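PDB 5K3J: acyl-coenzyme A oxidase, which catalyses the FAD-dependent desaturation of ascaroside-CoA thioesters with a five-carbon omega side chain, the first step of peroxisomal beta-oxidation in pheromone biosynthesis. Local coordinates for residues 109-114 with 142-147; 191-196 with 245-250; 195-200 with 217-222. One frame throughout, in Å; residues are numbered along the deposited sequence.

Interaction 1 (109-114 with 142-147); sequences HPFALH and EIIGCY. With FAD (flavin-adenine dinucleotide), chain C.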
loop_
_atom_site.group_PDB
_atom_site.type_symbol
_atom_site.label_atom_id
_atom_site.label_comp_id
_atom_site.label_asym_id
_atom_site.label_seq_id
_atom_site.Cartn_x
_atom_site.Cartn_y
_atom_site.Cartn_z
ATOM N N HIS A 109 -21.675 -2.441 1.676
ATOM C CA HIS A 109 -23.034 -2.840 2.026
ATOM C C HIS A 109 -23.919 -2.722 0.781
ATOM O O HIS A 109 -23.558 -2.023 -0.167
ATOM C CB HIS A 109 -23.567 -1.980 3.173
ATOM C CG HIS A 109 -23.626 -0.518 2.856
ATOM N ND1 HIS A 109 -24.760 0.090 2.359
ATOM C CD2 HIS A 109 -22.693 0.457 2.963
ATOM C CE1 HIS A 109 -24.522 1.376 2.178
ATOM N NE2 HIS A 109 -23.276 1.626 2.535
ATOM N N PRO A 110 -25.074 -3.411 0.773
ATOM C CA PRO A 110 -25.951 -3.439 -0.406
ATOM C C PRO A 110 -26.345 -2.071 -0.978
ATOM O O PRO A 110 -26.761 -2.011 -2.133
ATOM C CB PRO A 110 -27.193 -4.170 0.116
ATOM C CG PRO A 110 -26.667 -5.076 1.151
ATOM C CD PRO A 110 -25.558 -4.321 1.828
ATOM N N PHE A 111 -26.203 -1.002 -0.200
ATOM C CA PHE A 111 -26.700 0.311 -0.610
ATOM C C PHE A 111 -25.620 1.364 -0.854
ATOM O O PHE A 111 -25.933 2.545 -1.008
ATOM C CB PHE A 111 -27.682 0.848 0.436
ATOM C CG PHE A 111 -29.053 0.250 0.342
ATOM C CD1 PHE A 111 -29.905 0.587 -0.693
ATOM C CD2 PHE A 111 -29.495 -0.639 1.306
ATOM C CE1 PHE A 111 -31.173 0.033 -0.764
ATOM C CE2 PHE A 111 -30.753 -1.190 1.240
ATOM C CZ PHE A 111 -31.595 -0.852 0.199
ATOM N N ALA A 112 -24.361 0.939 -0.888
ATOM C CA ALA A 112 -23.239 1.866 -1.035
ATOM C C ALA A 112 -23.365 2.724 -2.287
ATOM O O ALA A 112 -23.565 3.935 -2.203
ATOM C CB ALA A 112 -21.923 1.103 -1.055
ATOM N N LEU A 113 -23.251 2.086 -3.447
ATOM C CA LEU A 113 -23.328 2.786 -4.723
ATOM C C LEU A 113 -24.758 3.216 -5.032
ATOM O O LEU A 113 -24.992 4.068 -5.893
ATOM C CB LEU A 113 -22.784 1.904 -5.847
ATOM C CG LEU A 113 -21.263 1.876 -6.040
ATOM C CD1 LEU A 113 -20.737 3.273 -6.291
ATOM C CD2 LEU A 113 -20.545 1.243 -4.857
ATOM N N HIS A 114 -25.713 2.616 -4.331
ATOM C CA HIS A 114 -27.105 3.030 -4.424
ATOM C C HIS A 114 -27.230 4.478 -3.980
ATOM O O HIS A 114 -27.956 5.269 -4.582
ATOM C CB HIS A 114 -27.990 2.125 -3.565
ATOM C CG HIS A 114 -29.414 2.577 -3.469
ATOM N ND1 HIS A 114 -30.386 2.176 -4.363
ATOM C CD2 HIS A 114 -30.033 3.388 -2.581
ATOM C CE1 HIS A 114 -31.539 2.724 -4.029
ATOM N NE2 HIS A 114 -31.356 3.464 -2.952
ATOM N N GLU A 142 -36.919 1.154 -1.272
ATOM C CA GLU A 142 -37.829 0.156 -1.820
ATOM C C GLU A 142 -37.077 -0.723 -2.800
ATOM O O GLU A 142 -37.375 -1.910 -2.951
ATOM C CB GLU A 142 -39.015 0.804 -2.536
ATOM C CG GLU A 142 -40.009 1.528 -1.648
ATOM C CD GLU A 142 -41.262 1.929 -2.404
ATOM O OE1 GLU A 142 -41.677 1.162 -3.299
ATOM O OE2 GLU A 142 -41.821 3.011 -2.119
ATOM N N ILE A 143 -36.108 -0.122 -3.482
ATOM C CA ILE A 143 -35.344 -0.810 -4.510
ATOM C C ILE A 143 -33.857 -0.558 -4.304
ATOM O O ILE A 143 -33.463 0.451 -3.718
ATOM C CB ILE A 143 -35.754 -0.356 -5.926
ATOM C CG1 ILE A 143 -35.527 1.153 -6.100
ATOM C CG2 ILE A 143 -37.211 -0.711 -6.202
ATOM C CD1 ILE A 143 -36.030 1.699 -7.408
ATOM N N ILE A 144 -33.030 -1.485 -4.774
ATOM C CA ILE A 144 -31.580 -1.332 -4.693
ATOM C C ILE A 144 -31.007 -1.108 -6.087
ATOM O O ILE A 144 -31.302 -1.865 -7.008
ATOM C CB ILE A 144 -30.914 -2.563 -4.060
ATOM C CG1 ILE A 144 -31.564 -2.890 -2.710
ATOM C CG2 ILE A 144 -29.424 -2.326 -3.898
ATOM C CD1 ILE A 144 -31.164 -4.235 -2.135
ATOM N N GLY A 145 -30.187 -0.073 -6.239
ATOM C CA GLY A 145 -29.663 0.289 -7.542
ATOM C C GLY A 145 -28.152 0.228 -7.634
ATOM O O GLY A 145 -27.488 -0.258 -6.716
ATOM N N CYS A 146 -27.615 0.708 -8.757
ATOM C CA CYS A 146 -26.172 0.813 -8.957
ATOM C C CYS A 146 -25.820 1.609 -10.210
ATOM O O CYS A 146 -26.655 1.835 -11.082
ATOM C CB CYS A 146 -25.528 -0.574 -9.045
ATOM S SG CYS A 146 -25.941 -1.534 -10.522
ATOM N N TYR A 147 -24.556 2.011 -10.288
ATOM C CA TYR A 147 -24.007 2.735 -11.432
ATOM C C TYR A 147 -23.207 1.770 -12.317
ATOM O O TYR A 147 -22.043 1.488 -12.040
ATOM C CB TYR A 147 -23.132 3.890 -10.928
ATOM C CG TYR A 147 -22.623 4.873 -11.965
ATOM C CD1 TYR A 147 -23.388 5.972 -12.349
ATOM C CD2 TYR A 147 -21.361 4.729 -12.530
ATOM C CE1 TYR A 147 -22.918 6.881 -13.282
ATOM C CE2 TYR A 147 -20.890 5.636 -13.467
ATOM C CZ TYR A 147 -21.671 6.706 -13.834
ATOM O OH TYR A 147 -21.192 7.601 -14.762
HETATM P PA FAD C . -7.322 1.357 -17.207
HETATM O O1A FAD C . -7.641 2.429 -18.266
HETATM O O2A FAD C . -7.466 -0.019 -17.799
HETATM O O5B FAD C . -5.811 1.525 -16.656
HETATM C C5B FAD C . -4.770 0.696 -17.201
HETATM C C4B FAD C . -3.445 1.521 -17.266
HETATM O O4B FAD C . -3.397 2.177 -18.399
HETATM C C3B FAD C . -3.436 2.596 -16.167
HETATM O O3B FAD C . -2.185 2.787 -15.727
HETATM C C2B FAD C . -3.950 3.869 -16.897
HETATM O O2B FAD C . -3.454 5.100 -16.210
HETATM C C1B FAD C . -3.425 3.754 -18.062
HETATM N N9A FAD C . -4.196 4.453 -19.051
HETATM C C8A FAD C . -5.426 4.154 -19.509
HETATM N N7A FAD C . -5.764 5.084 -20.433
HETATM C C5A FAD C . -4.730 5.967 -20.546
HETATM C C6A FAD C . -4.546 7.100 -21.335
HETATM N N6A FAD C . -5.326 7.783 -22.312
HETATM N N1A FAD C . -3.411 7.799 -21.243
HETATM C C2A FAD C . -2.432 7.402 -20.376
HETATM N N3A FAD C . -2.606 6.296 -19.605
HETATM C C4A FAD C . -3.765 5.583 -19.699
HETATM N N1 FAD C . -17.244 1.174 -12.283
HETATM C C2 FAD C . -18.678 1.451 -12.381
HETATM O O2 FAD C . -19.190 1.676 -13.460
HETATM N N3 FAD C . -19.517 1.464 -11.183
HETATM C C4 FAD C . -18.936 1.209 -9.921
HETATM O O4 FAD C . -19.653 1.214 -8.896
HETATM C C4X FAD C . -17.473 0.921 -9.818
HETATM N N5 FAD C . -16.878 0.653 -8.527
HETATM C C5X FAD C . -15.450 0.377 -8.419
HETATM C C6 FAD C . -14.878 0.121 -7.161
HETATM C C7 FAD C . -13.500 -0.150 -7.049
HETATM C C7M FAD C . -13.132 -0.396 -5.582
HETATM C C8 FAD C . -12.689 -0.164 -8.187
HETATM C C8M FAD C . -11.198 -0.446 -8.162
HETATM C C9 FAD C . -13.255 0.091 -9.453
HETATM C C9A FAD C . -14.634 0.364 -9.576
HETATM N N10 FAD C . -15.231 0.637 -10.905
HETATM C C10 FAD C . -16.644 0.910 -11.006
HETATM C "C1'" FAD C . -14.393 0.628 -12.134
HETATM C "C2'" FAD C . -13.577 1.926 -12.214
HETATM O "O2'" FAD C . -14.411 2.980 -12.550
HETATM C "C3'" FAD C . -12.500 1.801 -13.256
HETATM O "O3'" FAD C . -11.719 0.675 -12.965
HETATM C "C4'" FAD C . -11.628 3.029 -13.220
HETATM O "O4'" FAD C . -12.334 4.111 -13.789
HETATM C "C5'" FAD C . -10.350 2.774 -13.997
HETATM O "O5'" FAD C . -10.677 2.388 -15.336
HETATM P P FAD C . -9.870 1.163 -15.979
HETATM O O1P FAD C . -10.134 -0.082 -15.123
HETATM O O2P FAD C . -10.307 0.934 -17.392
HETATM O O3P FAD C . -8.324 1.513 -15.965
#

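Interaction 2 (191-196 with 245-250); sequences LGKSCN and AADNGY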
loop_
_atom_site.group_PDB
_atom_site.type_symbol
_atom_site.label_atom_id
_atom_site.label_comp_id
_atom_site.label_asym_id
_atom_site.label_seq_id
_atom_site.Cartn_x
_atom_site.Cartn_y
_atom_site.Cartn_z
ATOM N N LEU A 191 -23.888 -4.697 -8.270
ATOM C CA LEU A 191 -24.410 -5.192 -9.542
ATOM C C LEU A 191 -24.642 -6.701 -9.524
ATOM O O LEU A 191 -25.680 -7.183 -9.975
ATOM C CB LEU A 191 -23.472 -4.824 -10.700
ATOM C CG LEU A 191 -23.838 -5.414 -12.070
ATOM C CD1 LEU A 191 -25.258 -5.043 -12.461
ATOM C CD2 LEU A 191 -22.854 -4.954 -13.134
ATOM N N GLY A 192 -23.678 -7.437 -8.990
ATOM C CA GLY A 192 -23.727 -8.885 -9.001
ATOM C C GLY A 192 -24.828 -9.538 -8.184
ATOM O O GLY A 192 -25.490 -10.452 -8.671
ATOM N N LYS A 193 -25.034 -9.084 -6.950
ATOM C CA LYS A 193 -25.892 -9.821 -6.027
ATOM C C LYS A 193 -27.001 -9.017 -5.344
ATOM O O LYS A 193 -28.041 -9.576 -4.995
ATOM C CB LYS A 193 -25.020 -10.474 -4.950
ATOM C CG LYS A 193 -24.099 -11.552 -5.486
ATOM C CD LYS A 193 -24.895 -12.570 -6.282
ATOM C CE LYS A 193 -24.029 -13.737 -6.713
ATOM N NZ LYS A 193 -24.824 -14.803 -7.389
ATOM N N SER A 194 -26.791 -7.719 -5.158
ATOM C CA SER A 194 -27.684 -6.932 -4.312
ATOM C C SER A 194 -28.788 -6.204 -5.074
ATOM O O SER A 194 -29.968 -6.369 -4.764
ATOM C CB SER A 194 -26.871 -5.927 -3.499
ATOM O OG SER A 194 -26.080 -6.597 -2.535
ATOM N N CYS A 195 -28.410 -5.398 -6.062
ATOM C CA CYS A 195 -29.372 -4.548 -6.754
ATOM C C CYS A 195 -30.357 -5.361 -7.583
ATOM O O CYS A 195 -30.058 -6.477 -8.022
ATOM C CB CYS A 195 -28.654 -3.539 -7.653
ATOM S SG CYS A 195 -28.136 -4.199 -9.250
ATOM N N ASN A 196 -31.548 -4.802 -7.770
ATOM C CA ASN A 196 -32.488 -5.340 -8.744
ATOM C C ASN A 196 -32.741 -4.318 -9.842
ATOM O O ASN A 196 -33.361 -4.630 -10.861
ATOM C CB ASN A 196 -33.804 -5.768 -8.087
ATOM C CG ASN A 196 -34.303 -4.776 -7.063
ATOM O OD1 ASN A 196 -33.833 -3.640 -6.986
ATOM N ND2 ASN A 196 -35.269 -5.206 -6.266
ATOM N N ALA A 245 -16.959 -6.795 1.641
ATOM C CA ALA A 245 -18.290 -7.004 2.196
ATOM C C ALA A 245 -19.308 -6.563 1.156
ATOM O O ALA A 245 -20.497 -6.860 1.254
ATOM C CB ALA A 245 -18.471 -6.246 3.504
ATOM N N ALA A 246 -18.815 -5.856 0.146
ATOM C CA ALA A 246 -19.630 -5.446 -0.986
ATOM C C ALA A 246 -19.565 -6.488 -2.097
ATOM O O ALA A 246 -18.600 -7.243 -2.198
ATOM C CB ALA A 246 -19.174 -4.090 -1.497
ATOM N N ASP A 247 -20.599 -6.533 -2.926
ATOM C CA ASP A 247 -20.560 -7.385 -4.102
ATOM C C ASP A 247 -20.437 -6.512 -5.343
ATOM O O ASP A 247 -21.380 -5.840 -5.752
ATOM C CB ASP A 247 -21.796 -8.293 -4.178
ATOM C CG ASP A 247 -23.099 -7.517 -4.209
ATOM O OD1 ASP A 247 -23.517 -7.011 -3.147
ATOM O OD2 ASP A 247 -23.706 -7.415 -5.298
ATOM N N ASN A 248 -19.243 -6.489 -5.917
ATOM C CA ASN A 248 -19.048 -5.835 -7.196
ATOM C C ASN A 248 -19.255 -6.870 -8.291
ATOM O O ASN A 248 -18.645 -7.938 -8.266
ATOM C CB ASN A 248 -17.665 -5.193 -7.260
ATOM C CG ASN A 248 -17.452 -4.179 -6.155
ATOM O OD1 ASN A 248 -17.183 -4.539 -5.010
ATOM N ND2 ASN A 248 -17.577 -2.902 -6.492
ATOM N N GLY A 249 -20.129 -6.566 -9.241
ATOM C CA GLY A 249 -20.573 -7.588 -10.165
ATOM C C GLY A 249 -20.340 -7.334 -11.639
ATOM O O GLY A 249 -19.793 -6.307 -12.037
ATOM N N TYR A 250 -20.751 -8.297 -12.454
ATOM C CA TYR A 250 -20.736 -8.122 -13.897
ATOM C C TYR A 250 -22.153 -8.260 -14.442
ATOM O O TYR A 250 -23.007 -8.886 -13.813
ATOM C CB TYR A 250 -19.784 -9.121 -14.565
ATOM C CG TYR A 250 -20.128 -10.579 -14.363
ATOM C CD1 TYR A 250 -21.029 -11.230 -15.201
ATOM C CD2 TYR A 250 -19.536 -11.311 -13.347
ATOM C CE1 TYR A 250 -21.338 -12.569 -15.016
ATOM C CE2 TYR A 250 -19.837 -12.645 -13.155
ATOM C CZ TYR A 250 -20.735 -13.270 -13.988
ATOM O OH TYR A 250 -21.026 -14.602 -13.787
#

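Interaction 3 (195-200 with 217-222); sequences CNYALV and MVQLRD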
loop_
_atom_site.group_PDB
_atom_site.type_symbol
_atom_site.label_atom_id
_atom_site.label_comp_id
_atom_site.label_asym_id
_atom_site.label_seq_id
_atom_site.Cartn_x
_atom_site.Cartn_y
_atom_site.Cartn_z
ATOM N N CYS A 195 -28.410 -5.398 -6.062
ATOM C CA CYS A 195 -29.372 -4.548 -6.754
ATOM C C CYS A 195 -30.357 -5.361 -7.583
ATOM O O CYS A 195 -30.058 -6.477 -8.022
ATOM C CB CYS A 195 -28.654 -3.539 -7.653
ATOM S SG CYS A 195 -28.136 -4.199 -9.250
ATOM N N ASN A 196 -31.548 -4.802 -7.770
ATOM C CA ASN A 196 -32.488 -5.340 -8.744
ATOM C C ASN A 196 -32.741 -4.318 -9.842
ATOM O O ASN A 196 -33.361 -4.630 -10.861
ATOM C CB ASN A 196 -33.804 -5.768 -8.087
ATOM C CG ASN A 196 -34.303 -4.776 -7.063
ATOM O OD1 ASN A 196 -33.833 -3.640 -6.986
ATOM N ND2 ASN A 196 -35.269 -5.206 -6.266
ATOM N N TYR A 197 -32.241 -3.102 -9.633
ATOM C CA TYR A 197 -32.233 -2.081 -10.669
ATOM C C TYR A 197 -30.813 -1.584 -10.910
ATOM O O TYR A 197 -30.001 -1.530 -9.992
ATOM C CB TYR A 197 -33.140 -0.913 -10.291
ATOM C CG TYR A 197 -34.612 -1.184 -10.492
ATOM C CD1 TYR A 197 -35.324 -1.949 -9.578
ATOM C CD2 TYR A 197 -35.292 -0.675 -11.594
ATOM C CE1 TYR A 197 -36.668 -2.202 -9.754
ATOM C CE2 TYR A 197 -36.640 -0.925 -11.778
ATOM C CZ TYR A 197 -37.321 -1.690 -10.852
ATOM O OH TYR A 197 -38.662 -1.949 -11.015
ATOM N N ALA A 198 -30.517 -1.234 -12.155
ATOM C CA ALA A 198 -29.210 -0.705 -12.513
ATOM C C ALA A 198 -29.319 0.419 -13.535
ATOM O O ALA A 198 -30.107 0.340 -14.478
ATOM C CB ALA A 198 -28.328 -1.815 -13.050
ATOM N N LEU A 199 -28.527 1.468 -13.346
ATOM C CA LEU A 199 -28.413 2.511 -14.354
ATOM C C LEU A 199 -27.281 2.132 -15.296
ATOM O O LEU A 199 -26.108 2.325 -14.977
ATOM C CB LEU A 199 -28.173 3.878 -13.710
ATOM C CG LEU A 199 -29.439 4.571 -13.199
ATOM C CD1 LEU A 199 -29.117 5.718 -12.252
ATOM C CD2 LEU A 199 -30.244 5.070 -14.383
ATOM N N VAL A 200 -27.642 1.572 -16.446
ATOM C CA VAL A 200 -26.670 1.025 -17.385
ATOM C C VAL A 200 -26.254 2.017 -18.461
ATOM O O VAL A 200 -27.087 2.514 -19.221
ATOM C CB VAL A 200 -27.220 -0.235 -18.067
ATOM C CG1 VAL A 200 -26.243 -0.743 -19.118
ATOM C CG2 VAL A 200 -27.495 -1.300 -17.032
ATOM N N MET A 217 -32.250 3.201 -17.383
ATOM C CA MET A 217 -32.741 2.434 -16.249
ATOM C C MET A 217 -33.062 1.016 -16.686
ATOM O O MET A 217 -33.797 0.807 -17.649
ATOM C CB MET A 217 -33.980 3.093 -15.640
ATOM C CG MET A 217 -34.587 2.319 -14.485
ATOM S SD MET A 217 -33.470 2.176 -13.077
ATOM C CE MET A 217 -33.369 3.886 -12.564
ATOM N N VAL A 218 -32.496 0.043 -15.983
ATOM C CA VAL A 218 -32.765 -1.351 -16.281
ATOM C C VAL A 218 -33.144 -2.100 -15.017
ATOM O O VAL A 218 -32.399 -2.080 -14.038
ATOM C CB VAL A 218 -31.543 -2.031 -16.927
ATOM C CG1 VAL A 218 -31.885 -3.457 -17.354
ATOM C CG2 VAL A 218 -31.048 -1.214 -18.100
ATOM N N GLN A 219 -34.308 -2.745 -15.029
ATOM C CA GLN A 219 -34.645 -3.685 -13.969
ATOM C C GLN A 219 -33.925 -4.993 -14.259
ATOM O O GLN A 219 -33.990 -5.502 -15.375
ATOM C CB GLN A 219 -36.155 -3.912 -13.861
ATOM C CG GLN A 219 -36.528 -4.903 -12.761
ATOM C CD GLN A 219 -38.026 -5.070 -12.583
ATOM O OE1 GLN A 219 -38.814 -4.617 -13.413
ATOM N NE2 GLN A 219 -38.425 -5.722 -11.495
ATOM N N LEU A 220 -33.229 -5.528 -13.262
ATOM C CA LEU A 220 -32.411 -6.715 -13.465
ATOM C C LEU A 220 -33.044 -7.937 -12.826
ATOM O O LEU A 220 -33.034 -9.027 -13.397
ATOM C CB LEU A 220 -31.007 -6.499 -12.901
ATOM C CG LEU A 220 -30.205 -5.372 -13.548
ATOM C CD1 LEU A 220 -28.840 -5.299 -12.917
ATOM C CD2 LEU A 220 -30.091 -5.603 -15.042
ATOM N N ARG A 221 -33.598 -7.746 -11.636
ATOM C CA ARG A 221 -34.184 -8.845 -10.888
ATOM C C ARG A 221 -35.638 -8.562 -10.535
ATOM O O ARG A 221 -36.029 -7.411 -10.323
ATOM C CB ARG A 221 -33.379 -9.109 -9.618
ATOM C CG ARG A 221 -31.947 -9.555 -9.866
ATOM C CD ARG A 221 -31.158 -9.513 -8.577
ATOM N NE ARG A 221 -29.799 -10.017 -8.725
ATOM C CZ ARG A 221 -29.444 -11.276 -8.499
ATOM N NH1 ARG A 221 -30.347 -12.165 -8.122
ATOM N NH2 ARG A 221 -28.185 -11.648 -8.651
ATOM N N ASP A 222 -36.431 -9.625 -10.483
ATOM C CA ASP A 222 -37.822 -9.542 -10.056
ATOM C C ASP A 222 -37.908 -8.935 -8.656
ATOM O O ASP A 222 -37.218 -9.377 -7.741
ATOM C CB ASP A 222 -38.461 -10.935 -10.092
ATOM C CG ASP A 222 -39.966 -10.902 -9.910
ATOM O OD1 ASP A 222 -40.440 -11.038 -8.761
ATOM O OD2 ASP A 222 -40.677 -10.745 -10.924
HETATM O O HOH W 1 -28.203 -8.216 -8.248
#

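Interaction 1 (109-114 with 142-147)
Two torsions bring His114 and Ile144 against the facing segment: chi1 of 173° puts CG of His114 anti to the backbone N, so that the imidazole lies beside 142-147 with ND1 facing Gly145, while chi1 of -53° at Ile144 sends CG1 to the Phe111 ring and CG2 to the Pro110 carbonyl. The contact belongs to the acyl-CoA oxidase fold, at the seam where the N-terminal helical domain meets the beta domain. Phe111 is the N-cap residue of helix 112-125; the extended segment 142-147 leads into strand 147-148.

Gly145 N donates to His114 ND1 at 2.9 Å, reaching it close to the ring plane at the edge; NE2 of the same ring is hydrogen-bonded to Ala138 O. Both ring nitrogens thus have a partner, which is consistent with a neutral imidazole protonated at NE2. His114 CE1 also lies 3.0 Å from Ile143 O, and Phe111 CD1 packs over one face of the imidazole, toward its rim. Phe111 and Ile144 cross at about a right angle, with Phe111 CE1 3.5 Å from Ile144 CG1. Ile144 CG2 rests 3.2 Å from Pro110 O. From the second subunit, Leu652, Met655 and Met656 pack on Pro110, Phe111 and Ile144.

Both segments go on to the cofactor, and Ala112 and Tyr147 touch the bound ascaroside-CoA as well. Leu113 CG approaches flavin O4 at 3.3 Å, and flavin N3 donates to the backbone Tyr147 O at 2.7 Å, with an N-H...O angle of 152°.

Interaction 2 (191-196 with 245-250)
Leu191, in the loop that joins strand 185-189 to strand 197-205, lies along the backbone of strand 248-253. Its side chain leaves the loop toward that strand, and CD2 settles on main-chain atoms, 3.5 Å from Gly249 O and 3.6 Å from Tyr250 C. Gly192 follows at the closest backbone approach, its CA 3.6 Å from that of Gly249. With no side chain on either residue, Gly192 N can come within 3.3 Å of Gly249 CA; a CB on Gly249 would point straight into the loop.

At Lys193 the interaction becomes polar. Its backbone N donates to Asp247 OD2 at 2.7 Å, coming in from above the carboxylate plane, while its CB lies against the same oxygen. The Lys193 chain bends at chi2 and leads away, and its NZ is hydrogen-bonded to Ala642 O of the second subunit. Ser194 comes next and grips both carboxylate oxygens: its N makes a weak 3.1 Å bond to Asp247 OD2, and its OG donates to Asp247 OD1 at 2.7 Å from the syn side. The carboxylate reaches these donors because chi1 of 58° places Asp247 CG between the backbone N and the carbonyl carbon, lifting it toward the loop.

With an alanine here in place of Asp247 all three acceptor bonds go, which would probably leave the amides of Lys193 and Ser194 and the Ser194 hydroxyl without their mate and this part of the loop freer to shift. A buried carboxylate is met by two main-chain amides and one hydroxyl, so the loop is tied to the start of strand 248-253, within the same beta domain, in an environment likely to stabilise the negative charge.

Interaction 3 (195-200 with 217-222)
Strands 197-200 and 217-219 form an antiparallel ladder in the hairpin of the beta domain, their axes 4.7 Å apart and their directions at 147°. Ala198 and Val218 are the hydrogen-bonded pair, each N donating to the other's O at 2.8 Å. Beyond it, Asn196 O accepts from both Leu220 N and Arg221 N, the pattern of a classic beta bulge.

On the face of Tyr197, Leu199, Met217 and Gln219, the phenol ring carries the packing. Gln219 CB makes a CH-pi contact over one ring face, 4.0 Å from the centroid, and its extended chain continues alongside, the amide plane only 11° from the ring plane. Gln219 NE2 bonds Arg221 O, and Tyr197 OH bonds Glu223. Met217 SD takes the ring edge in a Met-aromatic contact, 3.7 Å from Tyr197 CD2, and its bent chain turns CE to Leu199 CD2. On the face of Ala198 and Val218 the contacts are aliphatic: Ala198 CB is met at 3.5 Å by Leu220 CD1, and Val218 CG2 by Val200 CG2.

At the bulge a water bridges Cys195 O to Arg221 NE, while Arg221 NH1 bonds His226 O. Backbone bonds therefore set the register, one face is aliphatic, and the other mixes aromatic, thioether and amide groups.

Overall arrangement
All three contacts are buried and none is a surface patch, yet each also touches the second subunit. Interaction 1 is nearest the flavin and joins the helical domain to the beta domain, mixing one histidine bond with aromatic and aliphatic packing. Interactions 2 and 3 share Cys195 and Asn196 and lie within the beta domain: the former is a carboxylate serving a loop, the latter an antiparallel ladder ending in a bulge, with one aliphatic and one mixed face. They meet where Gly192 O accepts from Arg221 NH2 and Leu191 packs on Leu220. The extended chain of interaction 1 runs beside both, with probable backbone bonds from Asn196 N to Ile144 O and from Leu199 N to Cys146 O.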